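Long-range contact in flavodoxin (Lactobacillus reuteri, PDB 5VEG), which binds flavin mononucleotide and probably serves as a low-potential electron donor to redox enzymes, in association with a bacterial microcompartment for 1,2-propanediol utilization: residues A[100-114]-A[134-148]. Sequence-based numbering, arbitrary orientation.
With CD (cadmium ion), chain E.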
loop_
_atom_site.group_PDB
_atom_site.type_symbol
_atom_site.label_atom_id
_atom_site.label_comp_id
_atom_site.label_asym_id
_atom_site.label_seq_id
_atom_site.Cartn_x
_atom_site.Cartn_y
_atom_site.Cartn_z
ATOM N N PHE A 100 -4.987 -9.849 7.629
ATOM C CA PHE A 100 -4.801 -9.479 6.230
ATOM C C PHE A 100 -3.377 -9.741 5.768
ATOM O O PHE A 100 -3.156 -10.328 4.704
ATOM C CB PHE A 100 -5.166 -8.000 6.055
ATOM C CG PHE A 100 -5.225 -7.528 4.618
ATOM C CD1 PHE A 100 -4.060 -7.224 3.916
ATOM C CD2 PHE A 100 -6.445 -7.317 4.000
ATOM C CE1 PHE A 100 -4.119 -6.757 2.614
ATOM C CE2 PHE A 100 -6.508 -6.837 2.706
ATOM C CZ PHE A 100 -5.348 -6.560 2.015
ATOM N N TYR A 101 -2.395 -9.276 6.551
ATOM C CA TYR A 101 -0.987 -9.496 6.228
ATOM C C TYR A 101 -0.676 -10.984 6.079
ATOM O O TYR A 101 -0.051 -11.402 5.099
ATOM C CB TYR A 101 -0.117 -8.861 7.319
ATOM C CG TYR A 101 1.349 -9.249 7.327
ATOM C CD1 TYR A 101 2.234 -8.735 6.378
ATOM C CD2 TYR A 101 1.862 -10.078 8.320
ATOM C CE1 TYR A 101 3.583 -9.059 6.409
ATOM C CE2 TYR A 101 3.210 -10.413 8.358
ATOM C CZ TYR A 101 4.069 -9.897 7.406
ATOM O OH TYR A 101 5.409 -10.235 7.440
ATOM N N ASP A 102 -1.099 -11.797 7.053
ATOM C CA ASP A 102 -0.863 -13.238 6.986
ATOM C C ASP A 102 -1.588 -13.869 5.798
ATOM O O ASP A 102 -1.000 -14.664 5.048
ATOM C CB ASP A 102 -1.292 -13.887 8.306
ATOM C CG ASP A 102 -1.061 -15.394 8.329
ATOM O OD1 ASP A 102 0.088 -15.839 8.112
ATOM O OD2 ASP A 102 -2.035 -16.139 8.573
ATOM N N ASP A 103 -2.856 -13.503 5.584
ATOM C CA ASP A 103 -3.594 -14.052 4.446
ATOM C C ASP A 103 -2.952 -13.681 3.116
ATOM O O ASP A 103 -3.006 -14.463 2.161
ATOM C CB ASP A 103 -5.035 -13.561 4.465
ATOM C CG ASP A 103 -5.828 -14.120 5.622
ATOM O OD1 ASP A 103 -5.319 -14.984 6.378
ATOM O OD2 ASP A 103 -6.972 -13.676 5.759
ATOM N N LEU A 104 -2.357 -12.492 3.035
ATOM C CA LEU A 104 -1.707 -12.053 1.805
ATOM C C LEU A 104 -0.616 -13.028 1.380
ATOM O O LEU A 104 -0.561 -13.456 0.217
ATOM C CB LEU A 104 -1.125 -10.657 2.018
ATOM C CG LEU A 104 -0.941 -9.685 0.865
ATOM C CD1 LEU A 104 -2.260 -9.468 0.140
ATOM C CD2 LEU A 104 -0.390 -8.360 1.447
ATOM N N GLN A 105 0.248 -13.409 2.323
ATOM C CA GLN A 105 1.347 -14.327 2.037
ATOM C C GLN A 105 0.888 -15.734 1.705
ATOM O O GLN A 105 1.658 -16.492 1.110
ATOM C CB GLN A 105 2.296 -14.419 3.221
ATOM C CG GLN A 105 2.508 -13.145 3.945
ATOM C CD GLN A 105 3.175 -13.368 5.283
ATOM O OE1 GLN A 105 2.845 -12.706 6.264
ATOM N NE2 GLN A 105 4.114 -14.300 5.331
ATOM N N SER A 106 -0.319 -16.117 2.098
ATOM C CA SER A 106 -0.829 -17.442 1.792
ATOM C C SER A 106 -1.539 -17.500 0.450
ATOM O O SER A 106 -1.962 -18.585 0.040
ATOM C CB SER A 106 -1.784 -17.913 2.902
ATOM O OG SER A 106 -1.235 -17.667 4.189
ATOM N N THR A 107 -1.674 -16.373 -0.246
ATOM C CA THR A 107 -2.423 -16.308 -1.490
ATOM C C THR A 107 -1.474 -16.269 -2.682
ATOM O O THR A 107 -0.426 -15.622 -2.630
ATOM C CB THR A 107 -3.336 -15.080 -1.490
ATOM O OG1 THR A 107 -4.091 -15.058 -0.272
ATOM C CG2 THR A 107 -4.303 -15.123 -2.652
ATOM N N ASP A 108 -1.837 -16.980 -3.749
ATOM C CA ASP A 108 -1.089 -16.935 -5.007
ATOM C C ASP A 108 -1.471 -15.660 -5.745
ATOM O O ASP A 108 -2.541 -15.578 -6.349
ATOM C CB ASP A 108 -1.378 -18.170 -5.856
ATOM C CG ASP A 108 -0.510 -18.246 -7.094
ATOM O OD1 ASP A 108 0.354 -17.364 -7.271
ATOM O OD2 ASP A 108 -0.672 -19.194 -7.894
ATOM N N LEU A 109 -0.590 -14.653 -5.706
ATOM C CA LEU A 109 -0.814 -13.377 -6.377
ATOM C C LEU A 109 0.015 -13.238 -7.654
ATOM O O LEU A 109 0.362 -12.128 -8.059
ATOM C CB LEU A 109 -0.528 -12.216 -5.420
ATOM C CG LEU A 109 -1.422 -12.265 -4.178
ATOM C CD1 LEU A 109 -1.180 -11.075 -3.245
ATOM C CD2 LEU A 109 -2.885 -12.355 -4.600
ATOM N N THR A 110 0.338 -14.352 -8.297
ATOM C CA THR A 110 1.010 -14.308 -9.593
ATOM C C THR A 110 0.174 -13.518 -10.599
ATOM O O THR A 110 -1.045 -13.693 -10.682
ATOM C CB THR A 110 1.242 -15.735 -10.093
ATOM O OG1 THR A 110 2.015 -16.452 -9.123
ATOM C CG2 THR A 110 1.955 -15.743 -11.440
ATOM N N GLY A 111 0.829 -12.629 -11.346
ATOM C CA GLY A 111 0.141 -11.761 -12.279
ATOM C C GLY A 111 -0.405 -10.477 -11.683
ATOM O O GLY A 111 -0.870 -9.611 -12.434
ATOM N N LYS A 112 -0.388 -10.324 -10.363
ATOM C CA LYS A 112 -0.845 -9.082 -9.753
ATOM C C LYS A 112 0.329 -8.116 -9.624
ATOM O O LYS A 112 1.462 -8.535 -9.395
ATOM C CB LYS A 112 -1.480 -9.342 -8.386
ATOM C CG LYS A 112 -2.617 -10.387 -8.416
ATOM C CD LYS A 112 -3.754 -9.960 -9.350
ATOM C CE LYS A 112 -4.892 -10.990 -9.350
ATOM N NZ LYS A 112 -6.215 -10.395 -9.686
ATOM N N VAL A 113 0.041 -6.823 -9.798
ATOM C CA VAL A 113 1.011 -5.744 -9.653
ATOM C C VAL A 113 0.757 -5.057 -8.316
ATOM O O VAL A 113 -0.392 -4.769 -7.968
ATOM C CB VAL A 113 0.897 -4.749 -10.819
ATOM C CG1 VAL A 113 1.707 -3.449 -10.542
ATOM C CG2 VAL A 113 1.326 -5.417 -12.122
ATOM N N TYR A 114 1.811 -4.822 -7.545
ATOM C CA TYR A 114 1.614 -4.316 -6.200
ATOM C C TYR A 114 2.534 -3.143 -5.920
ATOM O O TYR A 114 3.545 -2.928 -6.597
ATOM C CB TYR A 114 1.822 -5.404 -5.124
ATOM C CG TYR A 114 3.269 -5.679 -4.803
ATOM C CD1 TYR A 114 3.940 -4.949 -3.817
ATOM C CD2 TYR A 114 3.975 -6.665 -5.487
ATOM C CE1 TYR A 114 5.256 -5.192 -3.532
ATOM C CE2 TYR A 114 5.301 -6.921 -5.194
ATOM C CZ TYR A 114 5.933 -6.171 -4.219
ATOM O OH TYR A 114 7.256 -6.403 -3.917
ATOM N N HIS A 134 7.500 -4.877 5.613
ATOM C CA HIS A 134 6.829 -6.160 5.827
ATOM C C HIS A 134 5.822 -6.456 4.719
ATOM O O HIS A 134 5.757 -7.583 4.215
ATOM C CB HIS A 134 6.140 -6.182 7.191
ATOM C CG HIS A 134 7.096 -6.367 8.322
ATOM N ND1 HIS A 134 7.097 -5.557 9.438
ATOM C CD2 HIS A 134 8.107 -7.251 8.493
ATOM C CE1 HIS A 134 8.053 -5.952 10.259
ATOM N NE2 HIS A 134 8.674 -6.982 9.711
ATOM N N PHE A 135 5.006 -5.467 4.341
ATOM C CA PHE A 135 4.005 -5.744 3.312
ATOM C C PHE A 135 4.644 -5.952 1.951
ATOM O O PHE A 135 4.155 -6.769 1.156
ATOM C CB PHE A 135 2.956 -4.637 3.254
ATOM C CG PHE A 135 1.803 -4.871 4.190
ATOM C CD1 PHE A 135 0.771 -5.744 3.838
ATOM C CD2 PHE A 135 1.768 -4.260 5.434
ATOM C CE1 PHE A 135 -0.282 -5.977 4.696
ATOM C CE2 PHE A 135 0.714 -4.489 6.309
ATOM C CZ PHE A 135 -0.314 -5.349 5.941
ATOM N N ASP A 136 5.733 -5.235 1.667
ATOM C CA ASP A 136 6.447 -5.467 0.419
ATOM C C ASP A 136 6.996 -6.888 0.366
ATOM O O ASP A 136 6.869 -7.581 -0.656
ATOM C CB ASP A 136 7.572 -4.446 0.248
ATOM C CG ASP A 136 8.059 -4.370 -1.186
ATOM O OD1 ASP A 136 8.721 -5.323 -1.620
ATOM O OD2 ASP A 136 7.753 -3.379 -1.883
ATOM N N ASP A 137 7.600 -7.344 1.464
ATOM C CA ASP A 137 8.013 -8.743 1.550
ATOM C C ASP A 137 6.823 -9.694 1.408
ATOM O O ASP A 137 6.928 -10.727 0.742
ATOM C CB ASP A 137 8.742 -8.994 2.872
ATOM C CG ASP A 137 10.164 -8.438 2.872
ATOM O OD1 ASP A 137 10.686 -8.097 1.788
ATOM O OD2 ASP A 137 10.763 -8.353 3.958
ATOM N N ALA A 138 5.685 -9.383 2.034
ATOM C CA ALA A 138 4.555 -10.305 1.932
ATOM C C ALA A 138 4.088 -10.444 0.488
ATOM O O ALA A 138 3.761 -11.550 0.029
ATOM C CB ALA A 138 3.399 -9.852 2.818
ATOM N N PHE A 139 4.023 -9.324 -0.237
ATOM C CA PHE A 139 3.638 -9.388 -1.644
ATOM C C PHE A 139 4.637 -10.216 -2.439
ATOM O O PHE A 139 4.258 -10.950 -3.361
ATOM C CB PHE A 139 3.528 -7.973 -2.223
ATOM C CG PHE A 139 2.182 -7.306 -1.989
ATOM C CD1 PHE A 139 1.015 -7.859 -2.507
ATOM C CD2 PHE A 139 2.094 -6.114 -1.268
ATOM C CE1 PHE A 139 -0.210 -7.238 -2.317
ATOM C CE2 PHE A 139 0.889 -5.492 -1.066
ATOM C CZ PHE A 139 -0.274 -6.053 -1.590
ATOM N N LYS A 140 5.922 -10.115 -2.088
ATOM C CA LYS A 140 6.948 -10.898 -2.768
ATOM C C LYS A 140 6.727 -12.393 -2.568
ATOM O O LYS A 140 6.765 -13.161 -3.535
ATOM C CB LYS A 140 8.342 -10.499 -2.279
ATOM C CG LYS A 140 8.822 -9.131 -2.733
ATOM C CD LYS A 140 10.353 -9.031 -2.642
ATOM C CE LYS A 140 10.847 -7.583 -2.720
ATOM N NZ LYS A 140 10.954 -6.937 -1.369
ATOM N N LYS A 141 6.505 -12.831 -1.319
ATOM C CA LYS A 141 6.230 -14.249 -1.078
ATOM C C LYS A 141 4.966 -14.700 -1.799
ATOM O O LYS A 141 4.867 -15.856 -2.221
ATOM C CB LYS A 141 6.070 -14.553 0.418
ATOM C CG LYS A 141 6.908 -13.731 1.356
ATOM C CD LYS A 141 8.281 -14.340 1.596
ATOM C CE LYS A 141 9.226 -13.313 2.216
ATOM N NZ LYS A 141 10.084 -12.660 1.170
ATOM N N ALA A 142 3.982 -13.815 -1.920
ATOM C CA ALA A 142 2.751 -14.165 -2.609
ATOM C C ALA A 142 2.944 -14.291 -4.111
ATOM O O ALA A 142 2.032 -14.766 -4.796
ATOM C CB ALA A 142 1.677 -13.123 -2.311
ATOM N N GLY A 143 4.091 -13.866 -4.639
ATOM C CA GLY A 143 4.346 -13.962 -6.059
ATOM C C GLY A 143 3.917 -12.773 -6.880
ATOM O O GLY A 143 4.029 -12.828 -8.111
ATOM N N ALA A 144 3.451 -11.692 -6.250
ATOM C CA ALA A 144 3.072 -10.504 -7.006
ATOM C C ALA A 144 4.312 -9.794 -7.532
ATOM O O ALA A 144 5.431 -9.996 -7.055
ATOM C CB ALA A 144 2.247 -9.537 -6.151
ATOM N N THR A 145 4.092 -8.951 -8.536
ATOM C CA THR A 145 5.150 -8.216 -9.220
ATOM C C THR A 145 5.143 -6.778 -8.723
ATOM O O THR A 145 4.117 -6.100 -8.802
ATOM C CB THR A 145 4.927 -8.251 -10.732
ATOM O OG1 THR A 145 5.011 -9.608 -11.187
ATOM C CG2 THR A 145 5.948 -7.395 -11.455
ATOM N N SER A 146 6.278 -6.315 -8.212
ATOM C CA SER A 146 6.359 -4.930 -7.769
ATOM C C SER A 146 6.199 -4.004 -8.966
ATOM O O SER A 146 6.900 -4.140 -9.973
ATOM C CB SER A 146 7.690 -4.675 -7.058
ATOM O OG SER A 146 7.840 -3.294 -6.761
ATOM N N GLY A 147 5.258 -3.077 -8.861
ATOM C CA GLY A 147 5.042 -2.106 -9.912
ATOM C C GLY A 147 5.724 -0.774 -9.654
ATOM O O GLY A 147 5.741 0.084 -10.539
ATOM N N ALA A 148 6.303 -0.589 -8.469
ATOM C CA ALA A 148 6.930 0.691 -8.133
ATOM C C ALA A 148 7.723 0.562 -6.836
ATOM O O ALA A 148 7.395 -0.252 -5.972
ATOM C CB ALA A 148 5.892 1.813 -7.995
HETATM CD CD CD E . -8.213 -14.409 7.687
HETATM O O HOH W 1 7.130 -9.783 5.577
HETATM O O HOH W 2 3.560 -11.804 -10.494
HETATM O O HOH W 3 -10.125 -13.408 6.322
#
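Tyr114 lies between Phe139 on one face of its ring and Ser146 on the other. Phe139 CB sits over the ring centre, 3.2 Å from the centroid. Tyr114 CB lies over the Phe139 ring, and the two side chains run antiparallel. The rings are nearly parallel but displaced, with little face-to-face overlap. With chi1 at 80°, CG of Tyr114 lies between the backbone N and the carbonyl carbon, and the ring runs along helix 130-141, toward Asp136. There Tyr114 OH donates to Asp136 OD1 at 2.9 Å, from above the carboxylate plane. Lys140 NZ reaches the same oxygen from the opposite face, 2.8 Å from Asp136 OD1, in a salt bridge. A leucine in place of Tyr114 would probably leave Asp136 without its hydroxyl donor and open a gap between Phe139 and Ser146.

Leu104 CD2 covers the other face of Phe139, 3.9 Å from the ring centroid, and also touches the edge of Phe135. Tyr101 turns its ring edge to the face of Phe135 in a T-shaped pair, planes at 73°. A water links Tyr101 OH to His134 O. Ala138 CB meets Tyr101 CE1 and Gln105 CG, consistent with the close approach of the helices (segment axes 8.6 Å apart at 28°). Ala142 CB packs on Leu104 O and Thr107 O.

Backbone bonds join the segments beyond the helices. Leu109 N donates to Ala142 O at 2.8 Å, beside the Schellman motif at Gly143. Thr145 N to Lys112 O, Tyr114 N to Thr145 O and Gly147 N to Tyr114 O pair the strands in parallel. Farther out, Asp103 binds cadmium with Asp99. Strand 113-120, helix 130-141 and strand 145-154 form a beta-alpha-beta crossover at one edge of the five-stranded parallel sheet of the flavodoxin fold, with helix 98-105 packed alongside.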